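Local atomic coordinates of pyruvate formate-lyase 2 (Archaeoglobus fulgidus, PDB entry 2F3O), a protein that is of unknown function but belongs to the glycyl radical enzymes and probably acts as a lyase that works through an organic radical. Residues P247-V257 against Y281-D289; N332-I342 against R416-G425. One frame throughout, in Å; residues are numbered along the deposited sequence.

Contact 1: residues P247-V257 against Y281-D289; sequences PETFWEAVQFV and YLYPFFKKD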
loop_
_atom_site.group_PDB
_atom_site.type_symbol
_atom_site.label_atom_id
_atom_site.label_comp_id
_atom_site.label_asym_id
_atom_site.label_seq_id
_atom_site.Cartn_x
_atom_site.Cartn_y
_atom_site.Cartn_z
ATOM N N PRO A 247 12.376 -1.481 36.461
ATOM C CA PRO A 247 12.415 -1.964 37.826
ATOM C C PRO A 247 13.129 -3.310 37.963
ATOM O O PRO A 247 13.148 -4.106 37.010
ATOM C CB PRO A 247 10.938 -2.099 38.185
ATOM C CG PRO A 247 10.261 -2.228 36.931
ATOM C CD PRO A 247 11.013 -1.468 35.922
ATOM N N GLU A 248 13.720 -3.554 39.137
ATOM C CA GLU A 248 14.366 -4.843 39.422
ATOM C C GLU A 248 13.758 -5.608 40.601
ATOM O O GLU A 248 13.914 -6.833 40.716
ATOM C CB GLU A 248 15.862 -4.665 39.602
ATOM C CG GLU A 248 16.620 -4.801 38.301
ATOM C CD GLU A 248 17.784 -3.845 38.226
ATOM O OE1 GLU A 248 17.560 -2.635 38.455
ATOM O OE2 GLU A 248 18.916 -4.301 37.943
ATOM N N THR A 249 13.066 -4.891 41.478
ATOM C CA THR A 249 12.403 -5.537 42.597
ATOM C C THR A 249 10.876 -5.483 42.413
ATOM O O THR A 249 10.380 -4.739 41.570
ATOM C CB THR A 249 12.839 -4.924 43.964
ATOM O OG1 THR A 249 12.144 -3.693 44.194
ATOM C CG2 THR A 249 14.344 -4.670 43.994
ATOM N N PHE A 250 10.153 -6.278 43.198
ATOM C CA PHE A 250 8.705 -6.348 43.137
ATOM C C PHE A 250 8.076 -5.034 43.579
ATOM O O PHE A 250 7.083 -4.577 43.000
ATOM C CB PHE A 250 8.222 -7.531 43.992
ATOM C CG PHE A 250 6.726 -7.662 44.098
ATOM C CD1 PHE A 250 6.011 -8.332 43.123
ATOM C CD2 PHE A 250 6.040 -7.160 45.197
ATOM C CE1 PHE A 250 4.629 -8.467 43.222
ATOM C CE2 PHE A 250 4.658 -7.290 45.302
ATOM C CZ PHE A 250 3.953 -7.943 44.314
ATOM N N TRP A 251 8.656 -4.421 44.602
ATOM C CA TRP A 251 8.129 -3.173 45.115
ATOM C C TRP A 251 8.347 -2.114 44.043
ATOM O O TRP A 251 7.454 -1.302 43.773
ATOM C CB TRP A 251 8.843 -2.798 46.415
ATOM C CG TRP A 251 8.226 -1.681 47.235
ATOM C CD1 TRP A 251 7.277 -0.764 46.843
ATOM C CD2 TRP A 251 8.567 -1.340 48.584
ATOM N NE1 TRP A 251 7.001 0.108 47.871
ATOM C CE2 TRP A 251 7.779 -0.223 48.949
ATOM C CE3 TRP A 251 9.459 -1.871 49.523
ATOM C CZ2 TRP A 251 7.857 0.359 50.213
ATOM C CZ3 TRP A 251 9.530 -1.292 50.775
ATOM C CH2 TRP A 251 8.734 -0.193 51.110
ATOM N N GLU A 252 9.523 -2.153 43.418
ATOM C CA GLU A 252 9.833 -1.237 42.340
ATOM C C GLU A 252 8.883 -1.394 41.145
ATOM O O GLU A 252 8.431 -0.396 40.578
ATOM C CB GLU A 252 11.261 -1.435 41.894
ATOM C CG GLU A 252 12.256 -0.682 42.710
ATOM C CD GLU A 252 13.661 -1.154 42.427
ATOM O OE1 GLU A 252 14.446 -1.268 43.396
ATOM O OE2 GLU A 252 13.968 -1.442 41.243
ATOM N N ALA A 253 8.566 -2.642 40.791
ATOM C CA ALA A 253 7.572 -2.923 39.753
ATOM C C ALA A 253 6.197 -2.396 40.120
ATOM O O ALA A 253 5.614 -1.689 39.326
ATOM C CB ALA A 253 7.500 -4.394 39.429
ATOM N N VAL A 254 5.694 -2.692 41.320
ATOM C CA VAL A 254 4.329 -2.260 41.666
ATOM C C VAL A 254 4.199 -0.739 41.771
ATOM O O VAL A 254 3.162 -0.171 41.420
ATOM C CB VAL A 254 3.780 -2.958 42.931
ATOM C CG1 VAL A 254 2.369 -2.484 43.251
ATOM C CG2 VAL A 254 3.766 -4.458 42.744
ATOM N N GLN A 255 5.274 -0.074 42.193
ATOM C CA GLN A 255 5.268 1.386 42.239
ATOM C C GLN A 255 5.347 1.995 40.834
ATOM O O GLN A 255 4.700 3.028 40.565
ATOM C CB GLN A 255 6.369 1.923 43.149
ATOM C CG GLN A 255 6.403 3.454 43.278
ATOM C CD GLN A 255 5.129 4.061 43.832
ATOM O OE1 GLN A 255 4.890 4.040 45.021
ATOM N NE2 GLN A 255 4.333 4.638 42.970
ATOM N N PHE A 256 6.107 1.340 39.948
ATOM C CA PHE A 256 6.109 1.681 38.518
ATOM C C PHE A 256 4.695 1.721 37.957
ATOM O O PHE A 256 4.222 2.798 37.583
ATOM C CB PHE A 256 6.934 0.679 37.716
ATOM C CG PHE A 256 7.192 1.077 36.286
ATOM C CD1 PHE A 256 6.159 1.189 35.362
ATOM C CD2 PHE A 256 8.495 1.272 35.850
ATOM C CE1 PHE A 256 6.411 1.525 34.059
ATOM C CE2 PHE A 256 8.753 1.609 34.531
ATOM C CZ PHE A 256 7.705 1.735 33.635
ATOM N N VAL A 257 4.032 0.558 37.904
ATOM C CA VAL A 257 2.682 0.484 37.350
ATOM C C VAL A 257 1.705 1.494 37.971
ATOM O O VAL A 257 1.011 2.189 37.229
ATOM C CB VAL A 257 2.093 -0.973 37.210
ATOM C CG1 VAL A 257 2.963 -2.014 37.821
ATOM C CG2 VAL A 257 0.654 -1.068 37.738
ATOM N N TYR A 281 2.786 -10.800 34.996
ATOM C CA TYR A 281 3.917 -9.939 34.712
ATOM C C TYR A 281 4.627 -9.365 35.954
ATOM O O TYR A 281 5.732 -8.811 35.849
ATOM C CB TYR A 281 3.544 -8.854 33.684
ATOM C CG TYR A 281 2.564 -7.787 34.127
ATOM C CD1 TYR A 281 2.855 -6.920 35.177
ATOM C CD2 TYR A 281 1.383 -7.590 33.444
ATOM C CE1 TYR A 281 1.978 -5.929 35.564
ATOM C CE2 TYR A 281 0.499 -6.586 33.820
ATOM C CZ TYR A 281 0.808 -5.764 34.887
ATOM O OH TYR A 281 -0.047 -4.770 35.285
ATOM N N LEU A 282 3.984 -9.473 37.114
ATOM C CA LEU A 282 4.637 -9.131 38.368
ATOM C C LEU A 282 5.364 -10.342 38.960
ATOM O O LEU A 282 6.212 -10.196 39.845
ATOM C CB LEU A 282 3.620 -8.607 39.356
ATOM C CG LEU A 282 3.637 -7.123 39.652
ATOM C CD1 LEU A 282 4.212 -6.339 38.523
ATOM C CD2 LEU A 282 2.244 -6.678 39.968
ATOM N N TYR A 283 5.030 -11.533 38.467
ATOM C CA TYR A 283 5.616 -12.769 38.983
ATOM C C TYR A 283 7.132 -12.961 38.842
ATOM O O TYR A 283 7.732 -13.552 39.722
ATOM C CB TYR A 283 4.841 -14.019 38.521
ATOM C CG TYR A 283 5.218 -15.288 39.289
ATOM C CD1 TYR A 283 4.898 -15.447 40.637
ATOM C CD2 TYR A 283 5.921 -16.307 38.676
ATOM C CE1 TYR A 283 5.260 -16.605 41.341
ATOM C CE2 TYR A 283 6.291 -17.458 39.364
ATOM C CZ TYR A 283 5.963 -17.609 40.692
ATOM O OH TYR A 283 6.344 -18.774 41.339
ATOM N N PRO A 284 7.756 -12.492 37.741
ATOM C CA PRO A 284 9.227 -12.551 37.774
ATOM C C PRO A 284 9.892 -11.795 38.935
ATOM O O PRO A 284 10.859 -12.294 39.507
ATOM C CB PRO A 284 9.634 -11.925 36.427
ATOM C CG PRO A 284 8.473 -12.190 35.538
ATOM C CD PRO A 284 7.283 -11.985 36.435
ATOM N N PHE A 285 9.365 -10.627 39.288
ATOM C CA PHE A 285 9.940 -9.803 40.350
ATOM C C PHE A 285 9.633 -10.423 41.698
ATOM O O PHE A 285 10.470 -10.429 42.590
ATOM C CB PHE A 285 9.384 -8.383 40.277
ATOM C CG PHE A 285 9.542 -7.759 38.937
ATOM C CD1 PHE A 285 10.779 -7.293 38.521
ATOM C CD2 PHE A 285 8.470 -7.670 38.066
ATOM C CE1 PHE A 285 10.951 -6.734 37.261
ATOM C CE2 PHE A 285 8.634 -7.110 36.798
ATOM C CZ PHE A 285 9.881 -6.645 36.401
ATOM N N PHE A 286 8.429 -10.966 41.818
ATOM C CA PHE A 286 8.003 -11.650 43.016
ATOM C C PHE A 286 8.840 -12.900 43.300
ATOM O O PHE A 286 9.342 -13.057 44.406
ATOM C CB PHE A 286 6.535 -12.017 42.877
ATOM C CG PHE A 286 5.953 -12.665 44.092
ATOM C CD1 PHE A 286 5.503 -11.895 45.147
ATOM C CD2 PHE A 286 5.832 -14.047 44.175
ATOM C CE1 PHE A 286 4.952 -12.493 46.263
ATOM C CE2 PHE A 286 5.289 -14.649 45.297
ATOM C CZ PHE A 286 4.846 -13.873 46.336
ATOM N N LYS A 287 8.988 -13.776 42.306
ATOM C CA LYS A 287 9.726 -15.035 42.472
ATOM C C LYS A 287 11.191 -14.803 42.828
ATOM O O LYS A 287 11.755 -15.542 43.620
ATOM C CB LYS A 287 9.600 -15.930 41.227
ATOM C CG LYS A 287 10.414 -17.235 41.240
ATOM C CD LYS A 287 9.624 -18.403 40.653
ATOM C CE LYS A 287 10.515 -19.572 40.223
ATOM N NZ LYS A 287 11.220 -19.352 38.921
ATOM N N LYS A 288 11.789 -13.759 42.260
ATOM C CA LYS A 288 13.168 -13.408 42.543
ATOM C C LYS A 288 13.289 -12.908 43.968
ATOM O O LYS A 288 14.154 -13.368 44.694
ATOM C CB LYS A 288 13.637 -12.327 41.583
ATOM C CG LYS A 288 15.089 -11.911 41.726
ATOM C CD LYS A 288 15.345 -10.619 40.939
ATOM C CE LYS A 288 16.772 -10.534 40.399
ATOM N NZ LYS A 288 17.749 -10.234 41.474
ATOM N N ASP A 289 12.404 -11.995 44.369
ATOM C CA ASP A 289 12.454 -11.392 45.703
ATOM C C ASP A 289 12.238 -12.378 46.872
ATOM O O ASP A 289 12.975 -12.325 47.854
ATOM C CB ASP A 289 11.481 -10.214 45.813
ATOM C CG ASP A 289 12.011 -8.940 45.174
ATOM O OD1 ASP A 289 12.976 -9.013 44.375
ATOM O OD2 ASP A 289 11.447 -7.856 45.472
#
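Phe285 and Phe250 bury the largest areas between 247-257 and 281-289 and meet where the two backbones come nearest, Phe285 CB lying 3.6 Å from Phe250 CA. Helices 250-257 and 283-289 run nearly antiparallel, at 155°, with their axes 8.9 Å apart at closest approach. The aromatic contacts are of two kinds. Ala253 CB sits over one face of the Phe285 ring, 4.0 Å from its centroid, a CH-pi contact, while Glu248 O lies at that ring's edge. Phe250 and Phe286 form a T-shaped pair, the edge of Phe286 turned toward the face of Phe250, with planes at 69°; Val254 CG2 of its own helix lies over the opposite face of Phe250. With CG of Phe250 anti to the backbone N (chi1 176°), its ring extends beside Phe286 and meets Leu282, CE1 lying 3.9 Å from Leu282 CG.

Among purely aliphatic contacts, Leu282 spreads its two methyls, CD1 reaching Ala253 CB and CD2 reaching Val254 CG2. An alanine in place of Phe285 would remove the ring and is likely to open a gap beneath Ala253 CB and beside the 247-249 backbone.

The polar interactions gather at the helix start. Thr249 is the N-cap, its OG1 accepting Glu252 N at 3.1 Å. Asp289 adds a grip from the other helix: its OD2 accepts Phe250 N at 3.1 Å, an almost straight bond that arrives from above the carboxylate plane, and the nearby helix N terminus would probably stabilise the negative charge. Glu252 OE2 accepts Glu248 N, and Lys241 forms salt bridges with both glutamates.

Ile303 and Leu304 of helix 297-310 also pack on Phe250. Such antiparallel helix packing is consistent with the helical layer round the alpha/beta barrel of glycyl radical enzymes.

Contact 2: residues N332-I342 against R416-G425; sequences NQAVTIGGCDI and RDALNYTTDG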
loop_
_atom_site.group_PDB
_atom_site.type_symbol
_atom_site.label_atom_id
_atom_site.label_comp_id
_atom_site.label_asym_id
_atom_site.label_seq_id
_atom_site.Cartn_x
_atom_site.Cartn_y
_atom_site.Cartn_z
ATOM N N ASN A 332 -13.967 1.426 37.082
ATOM C CA ASN A 332 -13.587 0.077 36.705
ATOM C C ASN A 332 -12.199 -0.145 36.163
ATOM O O ASN A 332 -12.042 -0.688 35.073
ATOM C CB ASN A 332 -14.659 -0.581 35.841
ATOM C CG ASN A 332 -15.895 -0.859 36.626
ATOM O OD1 ASN A 332 -15.839 -1.609 37.579
ATOM N ND2 ASN A 332 -17.002 -0.224 36.277
ATOM N N GLN A 333 -11.202 0.280 36.933
ATOM C CA GLN A 333 -9.836 -0.125 36.679
ATOM C C GLN A 333 -9.777 -1.607 36.937
ATOM O O GLN A 333 -9.781 -2.031 38.075
ATOM C CB GLN A 333 -8.858 0.580 37.617
ATOM C CG GLN A 333 -8.637 2.036 37.301
ATOM C CD GLN A 333 -8.054 2.779 38.468
ATOM O OE1 GLN A 333 -6.876 2.632 38.784
ATOM N NE2 GLN A 333 -8.875 3.591 39.116
ATOM N N ALA A 334 -9.723 -2.397 35.878
ATOM C CA ALA A 334 -9.799 -3.826 36.031
ATOM C C ALA A 334 -8.446 -4.482 36.225
ATOM O O ALA A 334 -7.414 -3.929 35.883
ATOM C CB ALA A 334 -10.498 -4.431 34.858
ATOM N N VAL A 335 -8.461 -5.688 36.758
ATOM C CA VAL A 335 -7.238 -6.415 36.948
ATOM C C VAL A 335 -7.541 -7.843 36.485
ATOM O O VAL A 335 -8.641 -8.335 36.735
ATOM C CB VAL A 335 -6.791 -6.258 38.438
ATOM C CG1 VAL A 335 -7.150 -7.450 39.315
ATOM C CG2 VAL A 335 -5.317 -5.899 38.531
ATOM N N THR A 336 -6.629 -8.477 35.739
ATOM C CA THR A 336 -6.854 -9.847 35.243
ATOM C C THR A 336 -5.883 -10.859 35.858
ATOM O O THR A 336 -4.668 -10.752 35.682
ATOM C CB THR A 336 -6.734 -9.942 33.706
ATOM O OG1 THR A 336 -7.505 -8.906 33.094
ATOM C CG2 THR A 336 -7.193 -11.300 33.184
ATOM N N ILE A 337 -6.423 -11.835 36.585
ATOM C CA ILE A 337 -5.616 -12.909 37.150
ATOM C C ILE A 337 -5.998 -14.286 36.602
ATOM O O ILE A 337 -7.121 -14.502 36.148
ATOM C CB ILE A 337 -5.658 -12.922 38.717
ATOM C CG1 ILE A 337 -7.050 -13.294 39.250
ATOM C CG2 ILE A 337 -5.227 -11.589 39.285
ATOM C CD1 ILE A 337 -7.149 -13.218 40.755
ATOM N N GLY A 338 -5.061 -15.224 36.654
ATOM C CA GLY A 338 -5.327 -16.598 36.225
ATOM C C GLY A 338 -5.280 -16.789 34.728
ATOM O O GLY A 338 -4.892 -15.889 33.989
ATOM N N GLY A 339 -5.664 -17.963 34.263
ATOM C CA GLY A 339 -5.715 -18.212 32.828
ATOM C C GLY A 339 -4.567 -19.074 32.369
ATOM O O GLY A 339 -3.831 -19.617 33.187
ATOM N N CYS A 340 -4.413 -19.199 31.055
ATOM C CA CYS A 340 -3.377 -20.057 30.488
ATOM C C CYS A 340 -2.274 -19.294 29.734
ATOM O O CYS A 340 -2.375 -18.083 29.510
ATOM C CB CYS A 340 -4.019 -21.064 29.551
ATOM S SG CYS A 340 -4.691 -20.285 28.097
ATOM N N ASP A 341 -1.212 -19.989 29.342
ATOM C CA ASP A 341 -0.207 -19.340 28.507
ATOM C C ASP A 341 -0.584 -19.463 27.022
ATOM O O ASP A 341 -1.678 -19.900 26.685
ATOM C CB ASP A 341 1.234 -19.814 28.841
ATOM C CG ASP A 341 1.474 -21.322 28.604
ATOM O OD1 ASP A 341 2.503 -21.832 29.100
ATOM O OD2 ASP A 341 0.678 -22.005 27.923
ATOM N N ILE A 342 0.333 -19.123 26.130
ATOM C CA ILE A 342 0.069 -19.226 24.685
ATOM C C ILE A 342 0.169 -20.666 24.130
ATOM O O ILE A 342 0.130 -20.880 22.908
ATOM C CB ILE A 342 1.005 -18.301 23.890
ATOM C CG1 ILE A 342 2.459 -18.690 24.134
ATOM C CG2 ILE A 342 0.787 -16.838 24.279
ATOM C CD1 ILE A 342 3.374 -18.118 23.137
ATOM N N ARG A 416 -1.939 -17.122 19.553
ATOM C CA ARG A 416 -1.202 -16.695 20.725
ATOM C C ARG A 416 -1.766 -15.424 21.364
ATOM O O ARG A 416 -1.782 -15.292 22.582
ATOM C CB ARG A 416 0.257 -16.484 20.342
ATOM C CG ARG A 416 0.395 -15.809 19.003
ATOM C CD ARG A 416 1.810 -15.422 18.688
ATOM N NE ARG A 416 2.168 -16.088 17.449
ATOM C CZ ARG A 416 3.109 -17.014 17.357
ATOM N NH1 ARG A 416 3.813 -17.346 18.428
ATOM N NH2 ARG A 416 3.357 -17.583 16.182
ATOM N N ASP A 417 -2.240 -14.493 20.552
ATOM C CA ASP A 417 -2.772 -13.256 21.087
ATOM C C ASP A 417 -4.143 -13.496 21.748
ATOM O O ASP A 417 -4.474 -12.834 22.727
ATOM C CB ASP A 417 -2.826 -12.171 20.000
ATOM C CG ASP A 417 -1.477 -11.480 19.774
ATOM O OD1 ASP A 417 -0.973 -11.517 18.632
ATOM O OD2 ASP A 417 -0.925 -10.882 20.731
ATOM N N ALA A 418 -4.911 -14.464 21.238
ATOM C CA ALA A 418 -6.180 -14.873 21.857
ATOM C C ALA A 418 -5.975 -15.632 23.164
ATOM O O ALA A 418 -6.641 -15.339 24.147
ATOM C CB ALA A 418 -7.020 -15.705 20.894
ATOM N N LEU A 419 -5.067 -16.609 23.169
ATOM C CA LEU A 419 -4.692 -17.325 24.393
ATOM C C LEU A 419 -4.224 -16.366 25.485
ATOM O O LEU A 419 -4.610 -16.496 26.634
ATOM C CB LEU A 419 -3.588 -18.349 24.116
ATOM C CG LEU A 419 -3.871 -19.830 23.810
ATOM C CD1 LEU A 419 -5.272 -20.293 24.271
ATOM C CD2 LEU A 419 -3.664 -20.150 22.349
ATOM N N ASN A 420 -3.433 -15.365 25.120
ATOM C CA ASN A 420 -2.912 -14.404 26.086
ATOM C C ASN A 420 -3.834 -13.184 26.255
ATOM O O ASN A 420 -3.377 -12.043 26.291
ATOM C CB ASN A 420 -1.506 -13.967 25.631
ATOM C CG ASN A 420 -0.750 -13.169 26.681
ATOM O OD1 ASN A 420 -0.422 -13.680 27.758
ATOM N ND2 ASN A 420 -0.441 -11.905 26.353
ATOM N N TYR A 421 -5.137 -13.409 26.343
ATOM C CA TYR A 421 -6.017 -12.267 26.341
ATOM C C TYR A 421 -6.087 -11.654 27.714
ATOM O O TYR A 421 -5.706 -12.272 28.701
ATOM C CB TYR A 421 -7.410 -12.601 25.832
ATOM C CG TYR A 421 -8.292 -13.380 26.786
ATOM C CD1 TYR A 421 -9.232 -12.746 27.607
ATOM C CD2 TYR A 421 -8.208 -14.766 26.853
ATOM C CE1 TYR A 421 -10.041 -13.478 28.463
ATOM C CE2 TYR A 421 -9.014 -15.505 27.704
ATOM C CZ TYR A 421 -9.918 -14.862 28.501
ATOM O OH TYR A 421 -10.702 -15.632 29.319
ATOM N N THR A 422 -6.581 -10.426 27.755
ATOM C CA THR A 422 -6.835 -9.731 28.984
ATOM C C THR A 422 -8.281 -9.272 29.009
ATOM O O THR A 422 -9.007 -9.351 28.023
ATOM C CB THR A 422 -5.954 -8.497 29.106
ATOM O OG1 THR A 422 -6.149 -7.891 30.397
ATOM C CG2 THR A 422 -6.293 -7.505 27.995
ATOM N N THR A 423 -8.701 -8.798 30.167
ATOM C CA THR A 423 -9.998 -8.222 30.284
ATOM C C THR A 423 -9.831 -6.740 30.654
ATOM O O THR A 423 -8.764 -6.322 31.092
ATOM C CB THR A 423 -10.812 -8.984 31.344
ATOM O OG1 THR A 423 -10.213 -8.771 32.616
ATOM C CG2 THR A 423 -10.800 -10.501 31.088
ATOM N N ASP A 424 -10.869 -5.947 30.439
ATOM C CA ASP A 424 -10.918 -4.575 30.944
ATOM C C ASP A 424 -12.385 -4.173 31.181
ATOM O O ASP A 424 -13.313 -4.757 30.582
ATOM C CB ASP A 424 -10.256 -3.586 29.977
ATOM C CG ASP A 424 -10.937 -3.556 28.602
ATOM O OD1 ASP A 424 -10.620 -4.434 27.769
ATOM O OD2 ASP A 424 -11.766 -2.647 28.354
ATOM N N GLY A 425 -12.582 -3.178 32.041
ATOM C CA GLY A 425 -13.922 -2.704 32.356
ATOM C C GLY A 425 -14.765 -3.669 33.168
ATOM O O GLY A 425 -14.331 -4.140 34.209
HETATM O O HOH W 1 -7.184 -5.887 33.327
#
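Thr336 and Thr423 face each other within the alpha/beta barrel of glycyl radical enzymes, where strand 334-338, at the edge of one of its sheets, is crossed by strand 421-424 of a two-stranded hairpin. The strand directions differ by 148°, yet no backbone hydrogen bond joins the segments, so side chains and a water make the connection. In this family such a hairpin carries the active-site cysteine into the middle of the barrel, and the one here is probably equivalent.

The threonine side chains meet obliquely through their hydroxyls, OG1 of Thr336 lying 2.8 Å from OG1 of Thr423 in a hydrogen bond that either could donate. OG1 of Thr336 stands beside its own backbone N (chi1 -49°), which turns it toward the hairpin. Thr423 OG1 is also bonded to His370 ND1 on the neighbouring strand 368-373, so two partners hold it. Nearer the hairpin turn, the methyl of Ala334 points at the backbone, 3.7 Å from Gly425 N. Beyond it the side chain of Asn332 touches Trp753, the residue after the predicted radical site Gly752.

At the other end Ile342 lies against the end of helix 415-419. Its CG2 meets Arg416 O and Asn420 CB, the latter at 3.9 Å, while Leu419 CB lies against Asp341 O and Ile342 CA. Cys340 SG approaches Leu419 CD1 at 3.9 Å. The second subunit closes on this end, where its Tyr343 OH bonds Asn420 OD1.

Between the strands one water donates to Thr423 O at 2.8 Å, hydrogen-bonds Thr336 OG1 at 3.0 Å and gives a weak bond to Ala334 O.

From the N terminus, contact 1 comes first: helix 250-267 leaves segment 247-257, and the chain returns through strand 273-274 and helix 278-281 to close a loop of 23 residues at 281-289. Helix 297-310 leads on to contact 2, whose longer loop of 73 residues holds strands 368-373 and 396-400 before it closes at 416-425. The two loops follow in series, neither enclosing nor crossing the other. Contact 1, its centre about 26 Å from that of the chain, ties outer helices; contact 2, centred about 14 Å from it, joins the edge strand and following loop to the hairpin and preceding helix. The contact centres are about 19 Å apart, and both reach the second subunit.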